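Local atomic coordinates of O-ureido-L-serine synthase (PDB entry 3X44), a protein that catalyses the pyridoxal-phosphate-dependent addition of hydroxyurea to O-acetyl-L-serine, giving O-ureido-L-serine for D-cycloserine biosynthesis, and also makes cysteine from sulfide. Residues K32-N37 against L287-D292; G40-R45 against S150-T155; L201-A206 against G221-F226; N205-A210 against L239-E244. The protein carries 1 engineered substitution. One frame throughout, in Å; residues are numbered along the deposited sequence.

Contact 1: K32-N37 against L287-D292. With PUS ((E)-O-(carbamoylamino)-N-({3-hydroxy-2-methyl-5-[(phosphonooxy)methyl]pyridin-4-yl}methylidene)-L-serine), chain C.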
# COMPACT_ATOMS: atom_id res chain seq x y z
N LYS A 32 -15.44 -2.05 7.82
CA LYS A 32 -14.02 -1.95 8.16
C LYS A 32 -13.66 -3.26 8.86
O LYS A 32 -14.19 -3.57 9.93
CB LYS A 32 -13.74 -0.76 9.09
CG LYS A 32 -12.27 -0.31 9.12
CD LYS A 32 -12.12 1.21 9.27
CE LYS A 32 -10.66 1.64 9.37
NZ LYS A 32 -9.81 1.20 8.21
N VAL A 33 -12.77 -4.02 8.23
CA VAL A 33 -12.35 -5.32 8.73
C VAL A 33 -11.09 -5.28 9.59
O VAL A 33 -9.99 -5.49 9.10
CB VAL A 33 -12.13 -6.29 7.55
CG1 VAL A 33 -12.16 -7.73 8.04
CG2 VAL A 33 -13.21 -6.05 6.51
N GLU A 34 -11.29 -5.03 10.88
CA GLU A 34 -10.19 -4.94 11.84
C GLU A 34 -9.52 -6.27 12.16
O GLU A 34 -8.51 -6.31 12.86
CB GLU A 34 -10.71 -4.30 13.13
CG GLU A 34 -11.16 -2.85 12.95
CD GLU A 34 -10.03 -1.93 12.55
OE1 GLU A 34 -10.20 -1.17 11.57
OE2 GLU A 34 -8.97 -1.98 13.20
N SER A 35 -10.07 -7.36 11.64
CA SER A 35 -9.49 -8.68 11.87
C SER A 35 -8.13 -8.75 11.18
O SER A 35 -7.29 -9.58 11.53
CB SER A 35 -10.41 -9.77 11.30
OG SER A 35 -10.63 -9.56 9.92
N PHE A 36 -7.91 -7.87 10.21
CA PHE A 36 -6.66 -7.82 9.47
C PHE A 36 -5.47 -7.35 10.33
O PHE A 36 -4.32 -7.40 9.88
CB PHE A 36 -6.80 -6.92 8.23
CG PHE A 36 -7.48 -7.60 7.06
CD1 PHE A 36 -6.73 -8.29 6.11
CD2 PHE A 36 -8.86 -7.52 6.90
CE1 PHE A 36 -7.35 -8.91 5.02
CE2 PHE A 36 -9.49 -8.13 5.82
CZ PHE A 36 -8.73 -8.83 4.87
N ASN A 37 -5.75 -6.89 11.54
CA ASN A 37 -4.68 -6.46 12.44
C ASN A 37 -3.99 -7.75 12.88
O ASN A 37 -4.63 -8.80 12.98
CB ASN A 37 -5.26 -5.74 13.66
CG ASN A 37 -5.54 -4.27 13.39
OD1 ASN A 37 -4.70 -3.56 12.82
ND2 ASN A 37 -6.72 -3.81 13.78
N LEU A 287 -21.16 2.91 6.56
CA LEU A 287 -19.93 2.22 6.94
C LEU A 287 -20.09 1.62 8.34
O LEU A 287 -20.46 2.32 9.29
CB LEU A 287 -18.76 3.19 6.95
CG LEU A 287 -17.44 2.60 7.47
CD1 LEU A 287 -16.93 1.56 6.47
CD2 LEU A 287 -16.41 3.71 7.67
N ALA A 288 -19.81 0.32 8.45
CA ALA A 288 -19.92 -0.39 9.72
C ALA A 288 -18.58 -0.98 10.16
O ALA A 288 -17.84 -1.55 9.34
CB ALA A 288 -20.96 -1.51 9.60
N MET A 289 -18.28 -0.86 11.45
CA MET A 289 -17.04 -1.39 12.00
C MET A 289 -17.19 -2.87 12.36
O MET A 289 -18.19 -3.27 12.95
CB MET A 289 -16.65 -0.64 13.28
CG MET A 289 -16.35 0.83 13.08
SD MET A 289 -14.82 1.08 12.17
CE MET A 289 -13.62 0.37 13.31
N LEU A 290 -16.20 -3.67 11.98
CA LEU A 290 -16.18 -5.10 12.31
C LEU A 290 -14.91 -5.20 13.16
O LEU A 290 -13.79 -5.35 12.65
CB LEU A 290 -16.04 -5.96 11.04
CG LEU A 290 -16.95 -5.67 9.83
CD1 LEU A 290 -16.81 -6.82 8.85
CD2 LEU A 290 -18.41 -5.49 10.26
N PRO A 291 -15.07 -5.10 14.49
CA PRO A 291 -13.98 -5.16 15.47
C PRO A 291 -13.03 -6.34 15.48
O PRO A 291 -11.83 -6.16 15.71
CB PRO A 291 -14.69 -4.98 16.80
CG PRO A 291 -15.96 -4.21 16.44
CD PRO A 291 -16.37 -4.87 15.15
N ASP A 292 -13.53 -7.55 15.24
CA ASP A 292 -12.64 -8.70 15.28
C ASP A 292 -13.06 -9.88 14.41
O ASP A 292 -14.11 -9.87 13.77
CB ASP A 292 -12.45 -9.16 16.73
CG ASP A 292 -13.73 -9.72 17.36
OD1 ASP A 292 -14.77 -9.81 16.66
OD2 ASP A 292 -13.69 -10.08 18.56
N PUS C . -12.83 -4.46 23.69
CA PUS C . -12.09 -3.95 24.91
CB PUS C . -13.06 -3.30 25.96
OG PUS C . -14.08 -4.31 26.40
ND PUS C . -14.49 -4.07 27.77
CE PUS C . -15.79 -3.87 28.06
NZ2 PUS C . -16.65 -3.50 27.09
OZ1 PUS C . -16.19 -4.03 29.17
C PUS C . -11.34 -5.13 25.57
O PUS C . -11.10 -6.11 24.91
OT PUS C . -11.01 -5.08 26.73
C2 PUS C . -15.18 -5.96 20.22
C3 PUS C . -14.28 -5.50 21.30
C4 PUS C . -14.35 -4.11 21.74
C5 PUS C . -15.30 -3.21 21.07
C6 PUS C . -16.15 -3.75 20.00
C2A PUS C . -15.16 -7.40 19.77
C4A PUS C . -13.60 -3.63 22.96
C5A PUS C . -15.43 -1.74 21.47
N1 PUS C . -16.06 -5.08 19.63
O3 PUS C . -13.36 -6.34 21.82
O1P PUS C . -13.39 -0.14 23.08
O2P PUS C . -13.08 1.10 21.09
O3P PUS C . -15.24 0.97 22.07
O4P PUS C . -14.27 -0.98 21.00
P PUS C . -14.00 0.24 21.82
O HOH W 1 -13.15 -7.88 11.27

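Contact 2: G40-R45 against S150-T155. Engineered in segment 40-45: Ala43 (natural residue Lys).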
# COMPACT_ATOMS: atom_id res chain seq x y z
N GLY A 40 -5.66 -9.71 15.41
CA GLY A 40 -6.97 -10.22 15.04
C GLY A 40 -8.14 -9.32 15.39
O GLY A 40 -9.30 -9.72 15.25
N SER A 41 -7.86 -8.10 15.82
CA SER A 41 -8.93 -7.18 16.18
C SER A 41 -8.46 -5.74 16.33
O SER A 41 -7.27 -5.45 16.38
CB SER A 41 -9.61 -7.63 17.47
OG SER A 41 -8.95 -7.08 18.61
N VAL A 42 -9.44 -4.85 16.43
CA VAL A 42 -9.21 -3.42 16.59
C VAL A 42 -8.43 -3.09 17.87
O VAL A 42 -7.82 -2.02 17.98
CB VAL A 42 -10.56 -2.67 16.60
CG1 VAL A 42 -11.36 -3.08 17.81
CG2 VAL A 42 -10.35 -1.16 16.55
N ALA A 43 -8.43 -4.01 18.83
CA ALA A 43 -7.74 -3.80 20.10
C ALA A 43 -6.26 -3.52 19.93
O ALA A 43 -5.62 -2.92 20.79
CB ALA A 43 -7.94 -5.02 21.01
N ASP A 44 -5.70 -3.96 18.80
CA ASP A 44 -4.29 -3.76 18.52
C ASP A 44 -3.91 -2.28 18.50
O ASP A 44 -2.80 -1.90 18.89
CB ASP A 44 -3.94 -4.36 17.16
CG ASP A 44 -3.75 -5.87 17.20
OD1 ASP A 44 -3.16 -6.39 16.23
OD2 ASP A 44 -4.18 -6.53 18.17
N ARG A 45 -4.83 -1.43 18.03
CA ARG A 45 -4.57 -0.00 17.95
C ARG A 45 -4.39 0.63 19.33
O ARG A 45 -3.53 1.47 19.54
CB ARG A 45 -5.70 0.70 17.20
CG ARG A 45 -5.86 0.27 15.75
CD ARG A 45 -7.18 0.76 15.18
NE ARG A 45 -7.46 0.22 13.85
CZ ARG A 45 -7.12 0.81 12.71
NH1 ARG A 45 -6.48 1.97 12.73
NH2 ARG A 45 -7.43 0.24 11.55
N SER A 150 -7.11 8.75 20.91
CA SER A 150 -6.15 9.48 20.09
C SER A 150 -5.59 8.65 18.95
O SER A 150 -5.42 9.15 17.85
CB SER A 150 -5.01 10.03 20.96
OG SER A 150 -3.97 9.08 21.09
N TYR A 151 -5.31 7.37 19.19
CA TYR A 151 -4.78 6.56 18.10
C TYR A 151 -5.87 6.35 17.05
O TYR A 151 -5.58 6.11 15.89
CB TYR A 151 -4.28 5.20 18.60
CG TYR A 151 -3.24 4.58 17.69
CD1 TYR A 151 -1.90 4.99 17.73
CD2 TYR A 151 -3.59 3.56 16.80
CE1 TYR A 151 -0.93 4.39 16.89
CE2 TYR A 151 -2.64 2.96 15.98
CZ TYR A 151 -1.32 3.37 16.02
OH TYR A 151 -0.40 2.75 15.21
N HIS A 152 -7.13 6.45 17.47
CA HIS A 152 -8.24 6.28 16.53
C HIS A 152 -8.44 7.53 15.69
O HIS A 152 -8.85 7.45 14.53
CB HIS A 152 -9.53 5.96 17.28
CG HIS A 152 -9.56 4.57 17.83
ND1 HIS A 152 -9.64 3.45 17.03
CD2 HIS A 152 -9.48 4.11 19.10
CE1 HIS A 152 -9.62 2.37 17.78
NE2 HIS A 152 -9.51 2.74 19.04
N ARG A 153 -8.15 8.69 16.27
CA ARG A 153 -8.28 9.94 15.53
C ARG A 153 -7.21 9.96 14.45
O ARG A 153 -7.43 10.41 13.33
CB ARG A 153 -8.04 11.14 16.44
CG ARG A 153 -9.12 11.43 17.46
CD ARG A 153 -8.77 12.72 18.20
NE ARG A 153 -9.50 12.84 19.46
CZ ARG A 153 -8.98 12.55 20.65
NH1 ARG A 153 -7.73 12.12 20.75
NH2 ARG A 153 -9.72 12.69 21.75
N GLU A 154 -6.03 9.46 14.80
CA GLU A 154 -4.89 9.50 13.88
C GLU A 154 -4.78 8.38 12.86
O GLU A 154 -4.17 8.57 11.81
CB GLU A 154 -3.60 9.61 14.69
CG GLU A 154 -3.52 10.87 15.54
CD GLU A 154 -2.62 10.74 16.75
OE1 GLU A 154 -1.45 10.34 16.59
OE2 GLU A 154 -3.07 11.06 17.87
N THR A 155 -5.33 7.20 13.16
CA THR A 155 -5.24 6.11 12.21
C THR A 155 -6.60 5.66 11.68
O THR A 155 -6.88 5.84 10.50
CB THR A 155 -4.50 4.89 12.83
OG1 THR A 155 -5.21 4.43 13.98
CG2 THR A 155 -3.09 5.29 13.23
O HOH W 2 -8.00 -0.08 19.74

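Contact 3: L201-A206 against G221-F226. With PUS ((E)-O-(carbamoylamino)-N-({3-hydroxy-2-methyl-5-[(phosphonooxy)methyl]pyridin-4-yl}methylidene)-L-serine), chain C.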
# COMPACT_ATOMS: atom_id res chain seq x y z
N LEU A 201 -24.51 2.12 18.78
CA LEU A 201 -25.49 1.19 19.30
C LEU A 201 -25.03 0.57 20.62
O LEU A 201 -23.84 0.57 20.93
CB LEU A 201 -25.76 0.08 18.28
CG LEU A 201 -24.56 -0.75 17.84
CD1 LEU A 201 -24.46 -2.00 18.71
CD2 LEU A 201 -24.70 -1.13 16.38
N GLU A 202 -25.99 0.07 21.38
CA GLU A 202 -25.72 -0.60 22.64
C GLU A 202 -26.54 -1.88 22.59
O GLU A 202 -27.50 -1.98 21.82
CB GLU A 202 -26.20 0.25 23.83
CG GLU A 202 -25.92 1.73 23.73
CD GLU A 202 -26.30 2.45 25.01
OE1 GLU A 202 -25.55 2.34 26.00
OE2 GLU A 202 -27.36 3.13 25.03
N PRO A 203 -26.16 -2.89 23.38
CA PRO A 203 -26.94 -4.13 23.36
C PRO A 203 -28.32 -3.85 23.95
O PRO A 203 -28.44 -3.04 24.88
CB PRO A 203 -26.13 -5.11 24.22
CG PRO A 203 -24.76 -4.47 24.36
CD PRO A 203 -25.01 -2.98 24.30
N SER A 204 -29.35 -4.49 23.42
CA SER A 204 -30.71 -4.30 23.90
C SER A 204 -30.78 -4.46 25.42
O SER A 204 -31.53 -3.76 26.09
CB SER A 204 -31.66 -5.32 23.27
OG SER A 204 -31.80 -5.11 21.87
N ASN A 205 -29.99 -5.40 25.94
CA ASN A 205 -29.98 -5.68 27.37
C ASN A 205 -28.91 -4.96 28.18
O ASN A 205 -28.70 -5.25 29.35
CB ASN A 205 -29.87 -7.20 27.60
CG ASN A 205 -28.87 -7.88 26.67
OD1 ASN A 205 -28.41 -7.29 25.69
ND2 ASN A 205 -28.54 -9.13 26.97
N ALA A 206 -28.22 -4.00 27.56
CA ALA A 206 -27.19 -3.26 28.28
C ALA A 206 -27.12 -1.81 27.80
O ALA A 206 -26.04 -1.30 27.48
CB ALA A 206 -25.84 -3.95 28.11
N GLY A 221 -17.30 -7.69 24.34
CA GLY A 221 -16.51 -6.55 23.95
C GLY A 221 -17.25 -5.24 24.15
O GLY A 221 -16.63 -4.19 24.31
N LEU A 222 -18.57 -5.30 24.14
CA LEU A 222 -19.38 -4.09 24.30
C LEU A 222 -19.96 -3.88 25.69
O LEU A 222 -19.97 -4.78 26.54
CB LEU A 222 -20.56 -4.09 23.33
CG LEU A 222 -20.32 -4.40 21.85
CD1 LEU A 222 -21.63 -4.30 21.10
CD2 LEU A 222 -19.30 -3.43 21.29
N ALA A 223 -20.44 -2.66 25.87
CA ALA A 223 -21.12 -2.21 27.06
C ALA A 223 -20.65 -2.60 28.46
O ALA A 223 -21.16 -3.54 29.06
CB ALA A 223 -22.60 -2.56 26.93
N PRO A 224 -19.64 -1.88 28.98
CA PRO A 224 -19.15 -2.18 30.33
C PRO A 224 -20.23 -1.62 31.27
O PRO A 224 -21.07 -0.82 30.84
CB PRO A 224 -17.85 -1.39 30.41
CG PRO A 224 -18.08 -0.22 29.50
CD PRO A 224 -18.88 -0.79 28.34
N ASN A 225 -20.23 -2.01 32.54
CA ASN A 225 -21.27 -1.52 33.45
C ASN A 225 -20.99 -0.15 34.08
O ASN A 225 -21.16 0.04 35.29
CB ASN A 225 -21.57 -2.55 34.55
CG ASN A 225 -20.32 -3.06 35.24
OD1 ASN A 225 -19.21 -2.90 34.74
ND2 ASN A 225 -20.50 -3.67 36.41
N PHE A 226 -20.58 0.80 33.25
CA PHE A 226 -20.31 2.17 33.66
C PHE A 226 -20.05 2.99 32.40
O PHE A 226 -19.84 2.43 31.32
CB PHE A 226 -19.09 2.25 34.60
CG PHE A 226 -17.82 1.65 34.03
CD1 PHE A 226 -17.40 0.38 34.41
CD2 PHE A 226 -17.06 2.36 33.10
CE1 PHE A 226 -16.22 -0.18 33.88
CE2 PHE A 226 -15.89 1.81 32.56
CZ PHE A 226 -15.47 0.53 32.96
N PUS C . -12.83 -4.46 23.69
CA PUS C . -12.09 -3.95 24.91
CB PUS C . -13.06 -3.30 25.96
OG PUS C . -14.08 -4.31 26.40
ND PUS C . -14.49 -4.07 27.77
CE PUS C . -15.79 -3.87 28.06
NZ2 PUS C . -16.65 -3.50 27.09
OZ1 PUS C . -16.19 -4.03 29.17
C PUS C . -11.34 -5.13 25.57
O PUS C . -11.10 -6.11 24.91
OT PUS C . -11.01 -5.08 26.73
C2 PUS C . -15.18 -5.96 20.22
C3 PUS C . -14.28 -5.50 21.30
C4 PUS C . -14.35 -4.11 21.74
C5 PUS C . -15.30 -3.21 21.07
C6 PUS C . -16.15 -3.75 20.00
C2A PUS C . -15.16 -7.40 19.77
C4A PUS C . -13.60 -3.63 22.96
C5A PUS C . -15.43 -1.74 21.47
N1 PUS C . -16.06 -5.08 19.63
O3 PUS C . -13.36 -6.34 21.82
O1P PUS C . -13.39 -0.14 23.08
O2P PUS C . -13.08 1.10 21.09
O3P PUS C . -15.24 0.97 22.07
O4P PUS C . -14.27 -0.98 21.00
P PUS C . -14.00 0.24 21.82

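Contact 4: N205-A210 against L239-E244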
# COMPACT_ATOMS: atom_id res chain seq x y z
N ASN A 205 -29.99 -5.40 25.94
CA ASN A 205 -29.98 -5.68 27.37
C ASN A 205 -28.91 -4.96 28.18
O ASN A 205 -28.70 -5.25 29.35
CB ASN A 205 -29.87 -7.20 27.60
CG ASN A 205 -28.87 -7.88 26.67
OD1 ASN A 205 -28.41 -7.29 25.69
ND2 ASN A 205 -28.54 -9.13 26.97
N ALA A 206 -28.22 -4.00 27.56
CA ALA A 206 -27.19 -3.26 28.28
C ALA A 206 -27.12 -1.81 27.80
O ALA A 206 -26.04 -1.30 27.48
CB ALA A 206 -25.84 -3.95 28.11
N ALA A 207 -28.28 -1.16 27.74
CA ALA A 207 -28.35 0.23 27.31
C ALA A 207 -27.96 1.12 28.48
O ALA A 207 -28.79 1.80 29.09
CB ALA A 207 -29.77 0.55 26.85
N MET A 208 -26.67 1.09 28.80
CA MET A 208 -26.10 1.87 29.90
C MET A 208 -26.16 3.38 29.65
O MET A 208 -26.55 4.14 30.53
CB MET A 208 -24.65 1.44 30.13
CG MET A 208 -24.01 1.98 31.40
SD MET A 208 -24.75 1.31 32.90
CE MET A 208 -25.55 2.74 33.53
N LEU A 209 -25.78 3.80 28.45
CA LEU A 209 -25.77 5.22 28.12
C LEU A 209 -27.16 5.79 27.85
O LEU A 209 -27.47 6.91 28.26
CB LEU A 209 -24.89 5.46 26.89
CG LEU A 209 -24.60 6.90 26.47
CD1 LEU A 209 -23.95 7.67 27.62
CD2 LEU A 209 -23.68 6.88 25.26
N ALA A 210 -28.00 5.01 27.17
CA ALA A 210 -29.35 5.45 26.85
C ALA A 210 -30.28 5.46 28.05
O ALA A 210 -30.98 6.45 28.29
CB ALA A 210 -29.93 4.59 25.74
N LEU A 239 -28.25 7.32 18.90
CA LEU A 239 -27.97 6.34 19.95
C LEU A 239 -29.09 5.29 19.88
O LEU A 239 -30.24 5.57 20.24
CB LEU A 239 -27.97 7.03 21.33
CG LEU A 239 -27.67 6.15 22.55
CD1 LEU A 239 -26.35 5.43 22.36
CD2 LEU A 239 -27.64 7.03 23.81
N VAL A 240 -28.75 4.10 19.39
CA VAL A 240 -29.72 3.02 19.22
C VAL A 240 -29.35 1.74 19.96
O VAL A 240 -28.31 1.67 20.62
CB VAL A 240 -29.85 2.66 17.72
CG1 VAL A 240 -30.31 3.87 16.94
CG2 VAL A 240 -28.50 2.18 17.19
N THR A 241 -30.21 0.73 19.85
CA THR A 241 -29.98 -0.56 20.48
C THR A 241 -30.00 -1.66 19.43
O THR A 241 -30.50 -1.46 18.32
CB THR A 241 -31.05 -0.91 21.53
OG1 THR A 241 -32.35 -0.80 20.93
CG2 THR A 241 -30.95 0.00 22.73
N MET A 242 -29.45 -2.81 19.80
CA MET A 242 -29.41 -3.98 18.93
C MET A 242 -29.38 -5.19 19.85
O MET A 242 -28.58 -5.24 20.80
CB MET A 242 -28.16 -3.95 18.05
CG MET A 242 -27.94 -5.23 17.23
SD MET A 242 -29.38 -5.71 16.23
CE MET A 242 -29.51 -4.29 15.13
N ASP A 243 -30.25 -6.16 19.60
CA ASP A 243 -30.30 -7.35 20.43
C ASP A 243 -29.22 -8.34 20.00
O ASP A 243 -28.89 -8.45 18.82
CB ASP A 243 -31.69 -7.99 20.35
CG ASP A 243 -31.97 -8.59 18.99
OD1 ASP A 243 -32.36 -7.84 18.09
OD2 ASP A 243 -31.78 -9.82 18.84
N GLU A 244 -28.68 -9.06 20.97
CA GLU A 244 -27.61 -10.01 20.72
C GLU A 244 -27.90 -11.10 19.70
O GLU A 244 -27.03 -11.46 18.92
CB GLU A 244 -27.13 -10.63 22.03
CG GLU A 244 -28.22 -11.32 22.85
CD GLU A 244 -27.77 -11.58 24.27
OE1 GLU A 244 -28.30 -12.53 24.90
OE2 GLU A 244 -26.89 -10.85 24.76
O HOH W 3 -29.54 -8.30 23.43

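Contact 1: K32-N37 against L287-D292
Lys32 and Val33 pair with Met289 and Leu290 as neighbouring parallel strands of the mixed sheet in this type II PLP enzyme, just before both chains leave the sheet. Lys32 N donates to Ala288 O at 2.9 Å, Leu290 N answers to Lys32 O at the same length, and Glu34 N, already in a short 3-10 turn, reaches Leu290 O at 3.1 Å. That last carbonyl also accepts a hydrogen bond from water 1, which in turn accepts from Ser35 N, so the pairing is carried on by solvent where the strands part.

On the Met289 face, Lys32 and Met289 run alongside each other, with Lys32 CB 3.7 Å from Met289 SD. The methionine bends twice (chi2 -70°, chi3 -64°), which brings CE to 4.1 Å from Glu34 CG. On the other face Val33 CG2 meets Leu290 CD1 at 4.4 Å. The charged tips go elsewhere: Lys32 NZ to Glu159, Glu34 OE1 to Thr14.

Past the strand, Pro291 CB lies 3.1 Å from N1 of the bound PUS, and Asp292 OD2 comes within 3.3 Å of the ligand's C2A methyl. Backbone bonds thus fix the strand end; beyond it Pro291 touches the pyridine ring and Asp292 its methyl group by van der Waals contact, and Asp292 OD2 spends its hydrogen bonds on Tyr297 and Asn73.

Contact 2: G40-R45 against S150-T155
Arg45 CA lies 6.6 Å from Tyr151 CA, where the start of helix 43-56 passes helix 147-164 just before the latter's wider pi-type turn at 152-155. Ser41 precedes the turn that leads into the first of these helices, and its OG caps the entry by accepting from Ala43 N at 3.1 Å. Ala43 is an engineered residue: the natural lysine here carries the cofactor.

Arg45 does most of the touching. Its carbonyl O sits over a face of the Tyr151 ring, 3.4 Å from CD2, while Arg45 CB is 3.6 Å from the same CD2. Thr155 CG2 also lies over a face of that ring, offset toward its rim. The arginine chain runs extended from CG to NE (chi2 167°, chi3 -172°), carrying CD to 3.9 Å from His152 CE1 and the guanidinium on to Thr155. There NH1 makes a weak hydrogen bond to Thr155 OG1, at the edge of the guanidinium plane. OG1 itself donates to Tyr151 O at 2.6 Å, and because Thr155 N bonds the same oxygen from the opposite face, this carbonyl is held twice.

Val42 CG2 meets the edge of the imidazole, 3.8 Å from His152 CE1. Water 2 donates to Val42 O and accepts, weakly, from His152 NE2; ND1 bonds Thr156.

Glu34, next to strand 28-33, and Glu159 of helix 147-164 take the guanidinium in salt bridges. Helix 180-192 closes in through Thr181, which touches both Val42 and His152, and Ala165 of a neighbouring subunit packs on Tyr151 and Thr155.

Contact 3: L201-A206 against G221-F226
Ala223 CB is the methyl about which this contact packs, set against Pro203, the last residue of strand 197-203, and Ala206 just beyond it. It lies 3.6 Å from Pro203 CD and 3.7 Å from Ala206 CB, with the carbonyl oxygen of Ala206 close by as well. A type I turn from Pro203 to Ala206, closed by Ala206 N to Pro203 O, curls the chain back so that proline ring and alanine methyl converge on one carbon. Ala223 itself has a positive phi (42°), and its backbone is tied down from outside: its carbonyl accepts from Trp214 NE1, and a main-chain bond runs to Phe176.

The other half is looser, although still buried. Leu222 CB stands 4.3 Å from Pro203 CG, and Leu222 CD1 only brushes Leu201 CD1 at 4.4 Å. No hydrogen bond joins the two segments; the side chains meet by apolar packing alone. Helix 264-278 fills in beside both leucines, touching Leu201 through Ala268 and Thr272 and Leu222 through Ser265.

On the ligand side the loop offers both apolar and polar groups. Leu222, with CG anti to its carbonyl carbon (chi1 -48°), sends CD2 to 3.4 Å from PUS C6. Gly221 CA lies 3.6 Å from PUS C3, an approach possible without a side chain, and Gly221 O accepts from the carbamoyl NZ2 at 2.9 Å. Pro224 CB adds a contact with OZ1. One short loop therefore greets the ligand's ureido end with a main-chain acceptor and its ring with a leucine methyl, while the methyl of Ala223 packs against Pro203 and Ala206.

Contact 4: N205-A210 against L239-E244
Asn205 meets Glu244 at one end of this contact, and its side chain is worth tracing outward. From CB, chi1 of 42° sets CG between the backbone N and the carbonyl carbon. CG is still 4.0 Å from Glu244 OE2. Beyond it the amide splits its work: OD1 accepts from water 3 at 2.7 Å, and ND2 gives Glu244 OE2 a nearly straight but long and weak bond of 3.3 Å. Amide and carboxylate planes stand almost perpendicular, 82° apart. The stronger partner of that carboxylate is the backbone N of Gln218.

Water 3 accepts in turn from Glu244 N, also at 2.7 Å, so the amide reaches the first turn of helix 244-257 right after its N-cap, Asp243. The elements belong to a beta-alpha-beta unit in which strands 197-203 and 238-242 are parallel neighbours and the connection carries the short helix 208-211. An inverse gamma turn centred on Ala207 leads into that helix, and Ala207 CB faces Thr241 CG2 at 4.3 Å. At the far end the packing is aliphatic: Leu239 CD2 rests against both Leu209 CG, 4.0 Å away, and Ala210 CA, at 3.8 Å. Arg233 touches both leucines.

Contacts 1, 2 and 3 are buried; contact 4 lies at the surface, with water and a weak amide-carboxylate bond at one end. Contacts 1, 3 and 4 all reach the mixed sheet, contact 1 near its middle and contact 4 at strand 238-242, one of its two edge strands within this chain. Contacts 1 and 2 join directly, with Pro291 O probably accepting from Val42 N. Contacts 3 and 4 share Asn205 and Ala206, and Glu202 OE1 probably takes the N-H of Leu209. Backbone pairing dominates contact 1, mixed polar and aromatic packing contact 2, apolar side-chain packing without a hydrogen bond contact 3. Contacts 1 and 3 both touch PUS from centres about 19 Å apart.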